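Local coordinates for phosphoinositide 3-kinase adapter protein 1 (Homo sapiens, PDB 5FOR) that links B-cell receptor and Toll-like receptor signalling to phosphoinositide 3-kinase as an adapter, of which the Toll/interleukin-1 receptor domain is the part present here, at residues R62-V73 with R94-V102. Residues are numbered along the deposited sequence; the frame is centred on the assembly and turned at random. Where two conformers were deposited one is given.
Sequences RCVVVLLSAELV and RVVRLLCGV
With CG1 of Val102 anti to the backbone N (chi1 172°), CG2 falls beside that N, which sends CG1 to the Leu68 side chain and CG2 to the main chain where strand 63-68 gives way to helix 70-76. CG1 meets CD2 of Leu68 at 4.0 Å, the two side chains crossing at about a right angle, while CG2 lies 3.4 Å from Ser69 C and also reaches CG1 of Val73 in the helix. Leu68 runs alongside Leu99 in the same direction, their CD2 atoms 3.5 Å apart. Cutting Val102 back to an alanine removes both methyls and would probably open a gap beside Leu68 CD2 and Val73 CG1.

Behind this corner, strands 63-68 and 95-99 pair in parallel through a ladder from Val64 N to Arg94 O up to Cys100 N to Leu68 O; in that last bond the donor stands above the carbonyl plane. Leu67 CD2 packs on Leu98 CB (3.9 Å) on the face covered by helix 18-30, and Val66 CG2 on Val95 CG1 on the other. Arg97 leads away to Glu120 in a salt bridge. Beyond the ladder, a water joins Cys100 O to Ala70 N, and Ser69 N-caps the helix through a weak bond from Leu72 N to OG, which also bonds Asp16. These are neighbouring central strands of the five-stranded parallel sheet of a TIR domain, flanked by helices.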
# COMPACT_ATOMS: atom_id res chain seq x y z
N ARG A 62 6.84 -6.73 -5.80
CA ARG A 62 5.99 -7.89 -6.05
C ARG A 62 4.60 -7.65 -5.45
O ARG A 62 3.59 -8.06 -6.02
CB ARG A 62 6.61 -9.17 -5.48
CG ARG A 62 5.72 -10.42 -5.65
CD ARG A 62 6.53 -11.70 -5.92
NE ARG A 62 6.99 -12.35 -4.69
CZ ARG A 62 8.24 -12.30 -4.24
NH1 ARG A 62 9.17 -11.63 -4.91
NH2 ARG A 62 8.57 -12.93 -3.12
N CYS A 63 4.56 -6.97 -4.31
CA CYS A 63 3.31 -6.73 -3.60
C CYS A 63 3.25 -5.29 -3.06
O CYS A 63 4.26 -4.72 -2.64
CB CYS A 63 3.17 -7.77 -2.50
SG CYS A 63 2.14 -7.40 -1.12
N VAL A 64 2.07 -4.66 -3.12
CA VAL A 64 1.94 -3.31 -2.61
C VAL A 64 0.93 -3.32 -1.50
O VAL A 64 -0.13 -3.93 -1.61
CB VAL A 64 1.55 -2.28 -3.70
CG1 VAL A 64 1.43 -0.91 -3.07
CG2 VAL A 64 2.60 -2.22 -4.76
N VAL A 65 1.28 -2.64 -0.41
CA VAL A 65 0.37 -2.44 0.69
C VAL A 65 0.08 -0.96 0.72
O VAL A 65 1.00 -0.15 0.90
CB VAL A 65 0.95 -2.95 2.03
CG1 VAL A 65 -0.03 -2.70 3.18
CG2 VAL A 65 1.32 -4.45 1.93
N VAL A 66 -1.18 -0.61 0.51
CA VAL A 66 -1.61 0.80 0.45
C VAL A 66 -2.25 1.23 1.77
O VAL A 66 -3.31 0.69 2.17
CB VAL A 66 -2.61 1.04 -0.73
CG1 VAL A 66 -2.84 2.51 -0.94
CG2 VAL A 66 -2.09 0.39 -2.01
N LEU A 67 -1.64 2.19 2.46
CA LEU A 67 -2.30 2.68 3.68
C LEU A 67 -3.26 3.77 3.24
O LEU A 67 -2.86 4.87 2.87
CB LEU A 67 -1.29 3.17 4.73
CG LEU A 67 -0.21 2.17 5.16
CD1 LEU A 67 0.38 2.52 6.51
CD2 LEU A 67 -0.73 0.75 5.19
N LEU A 68 -4.55 3.45 3.26
CA LEU A 68 -5.56 4.38 2.79
C LEU A 68 -5.89 5.39 3.87
O LEU A 68 -6.82 5.19 4.65
CB LEU A 68 -6.83 3.64 2.39
CG LEU A 68 -7.73 4.38 1.42
CD1 LEU A 68 -6.94 4.62 0.15
CD2 LEU A 68 -8.97 3.54 1.15
N SER A 69 -5.11 6.47 3.92
CA SER A 69 -5.43 7.62 4.78
C SER A 69 -6.03 8.77 3.95
O SER A 69 -5.96 8.75 2.72
CB SER A 69 -4.15 8.09 5.50
OG SER A 69 -3.11 8.33 4.56
N ALA A 70 -6.58 9.77 4.63
CA ALA A 70 -7.12 10.98 3.99
C ALA A 70 -6.09 11.70 3.14
O ALA A 70 -6.38 12.10 2.03
CB ALA A 70 -7.67 11.94 5.04
N GLU A 71 -4.88 11.85 3.68
CA GLU A 71 -3.81 12.54 2.96
C GLU A 71 -3.37 11.74 1.75
O GLU A 71 -2.94 12.30 0.75
CB GLU A 71 -2.63 12.80 3.89
CG GLU A 71 -1.56 13.70 3.31
CD GLU A 71 -0.41 13.95 4.29
OE1 GLU A 71 -0.58 13.65 5.50
OE2 GLU A 71 0.65 14.44 3.85
N LEU A 72 -3.48 10.41 1.83
CA LEU A 72 -3.06 9.60 0.72
C LEU A 72 -4.09 9.71 -0.42
O LEU A 72 -3.68 9.87 -1.57
CB LEU A 72 -2.85 8.15 1.15
CG LEU A 72 -2.32 7.35 -0.05
CD1 LEU A 72 -0.91 6.83 0.17
CD2 LEU A 72 -3.27 6.21 -0.44
N VAL A 73 -5.39 9.64 -0.14
CA VAL A 73 -6.34 9.66 -1.25
C VAL A 73 -6.29 11.03 -1.93
O VAL A 73 -6.51 11.11 -3.14
CB VAL A 73 -7.81 9.26 -0.88
CG1 VAL A 73 -7.92 8.50 0.40
CG2 VAL A 73 -8.79 10.42 -0.99
N ARG A 94 -2.21 -8.72 -6.23
CA ARG A 94 -0.98 -8.29 -5.60
C ARG A 94 -1.14 -7.04 -4.72
O ARG A 94 -0.13 -6.53 -4.20
CB ARG A 94 0.08 -8.00 -6.67
CG ARG A 94 0.34 -9.15 -7.60
CD ARG A 94 1.04 -10.28 -6.88
NE ARG A 94 1.36 -11.37 -7.79
CZ ARG A 94 1.78 -12.57 -7.40
NH1 ARG A 94 1.95 -12.82 -6.11
NH2 ARG A 94 2.00 -13.51 -8.30
N VAL A 95 -2.37 -6.53 -4.56
CA VAL A 95 -2.57 -5.28 -3.83
C VAL A 95 -3.37 -5.45 -2.55
O VAL A 95 -4.42 -6.09 -2.52
CB VAL A 95 -3.25 -4.20 -4.71
CG1 VAL A 95 -3.32 -2.82 -3.94
CG2 VAL A 95 -2.53 -4.07 -6.00
N VAL A 96 -2.85 -4.84 -1.49
CA VAL A 96 -3.51 -4.85 -0.20
C VAL A 96 -3.75 -3.44 0.25
O VAL A 96 -2.88 -2.57 0.11
CB VAL A 96 -2.69 -5.64 0.84
CG1 VAL A 96 -3.43 -5.70 2.19
CG2 VAL A 96 -2.46 -7.04 0.32
N ARG A 97 -4.93 -3.18 0.79
CA ARG A 97 -5.17 -1.84 1.32
C ARG A 97 -5.55 -1.94 2.76
O ARG A 97 -6.25 -2.87 3.19
CB ARG A 97 -6.24 -1.09 0.51
CG ARG A 97 -7.69 -1.57 0.65
CD ARG A 97 -8.64 -0.60 -0.09
NE ARG A 97 -9.96 -1.19 -0.21
CZ ARG A 97 -10.41 -1.86 -1.27
NH1 ARG A 97 -9.66 -1.98 -2.36
NH2 ARG A 97 -11.62 -2.39 -1.23
N LEU A 98 -5.02 -1.00 3.54
CA LEU A 98 -5.43 -0.85 4.92
C LEU A 98 -6.21 0.45 5.07
O LEU A 98 -5.72 1.52 4.72
CB LEU A 98 -4.23 -0.87 5.86
CG LEU A 98 -4.70 -0.52 7.28
CD1 LEU A 98 -5.36 -1.74 7.85
CD2 LEU A 98 -3.57 -0.06 8.17
N LEU A 99 -7.42 0.35 5.58
CA LEU A 99 -8.26 1.53 5.79
C LEU A 99 -7.83 2.27 7.03
O LEU A 99 -8.08 1.80 8.13
CB LEU A 99 -9.73 1.14 5.92
CG LEU A 99 -10.31 0.37 4.73
CD1 LEU A 99 -11.78 0.04 4.95
CD2 LEU A 99 -10.14 1.18 3.48
N CYS A 100 -7.23 3.44 6.85
CA CYS A 100 -6.78 4.28 7.97
C CYS A 100 -7.63 5.54 8.13
O CYS A 100 -7.20 6.63 7.73
CB CYS A 100 -5.32 4.73 7.79
SG CYS A 100 -4.13 3.45 7.74
N GLY A 101 -8.81 5.41 8.73
CA GLY A 101 -9.69 6.56 8.95
C GLY A 101 -10.37 7.06 7.68
O GLY A 101 -10.76 8.21 7.58
N VAL A 102 -10.45 6.17 6.69
CA VAL A 102 -11.14 6.39 5.44
C VAL A 102 -12.15 5.26 5.25
O VAL A 102 -11.79 4.08 5.21
CB VAL A 102 -10.17 6.42 4.23
CG1 VAL A 102 -10.99 6.45 2.93
CG2 VAL A 102 -9.18 7.60 4.30
O HOH W 1 -6.97 9.66 7.87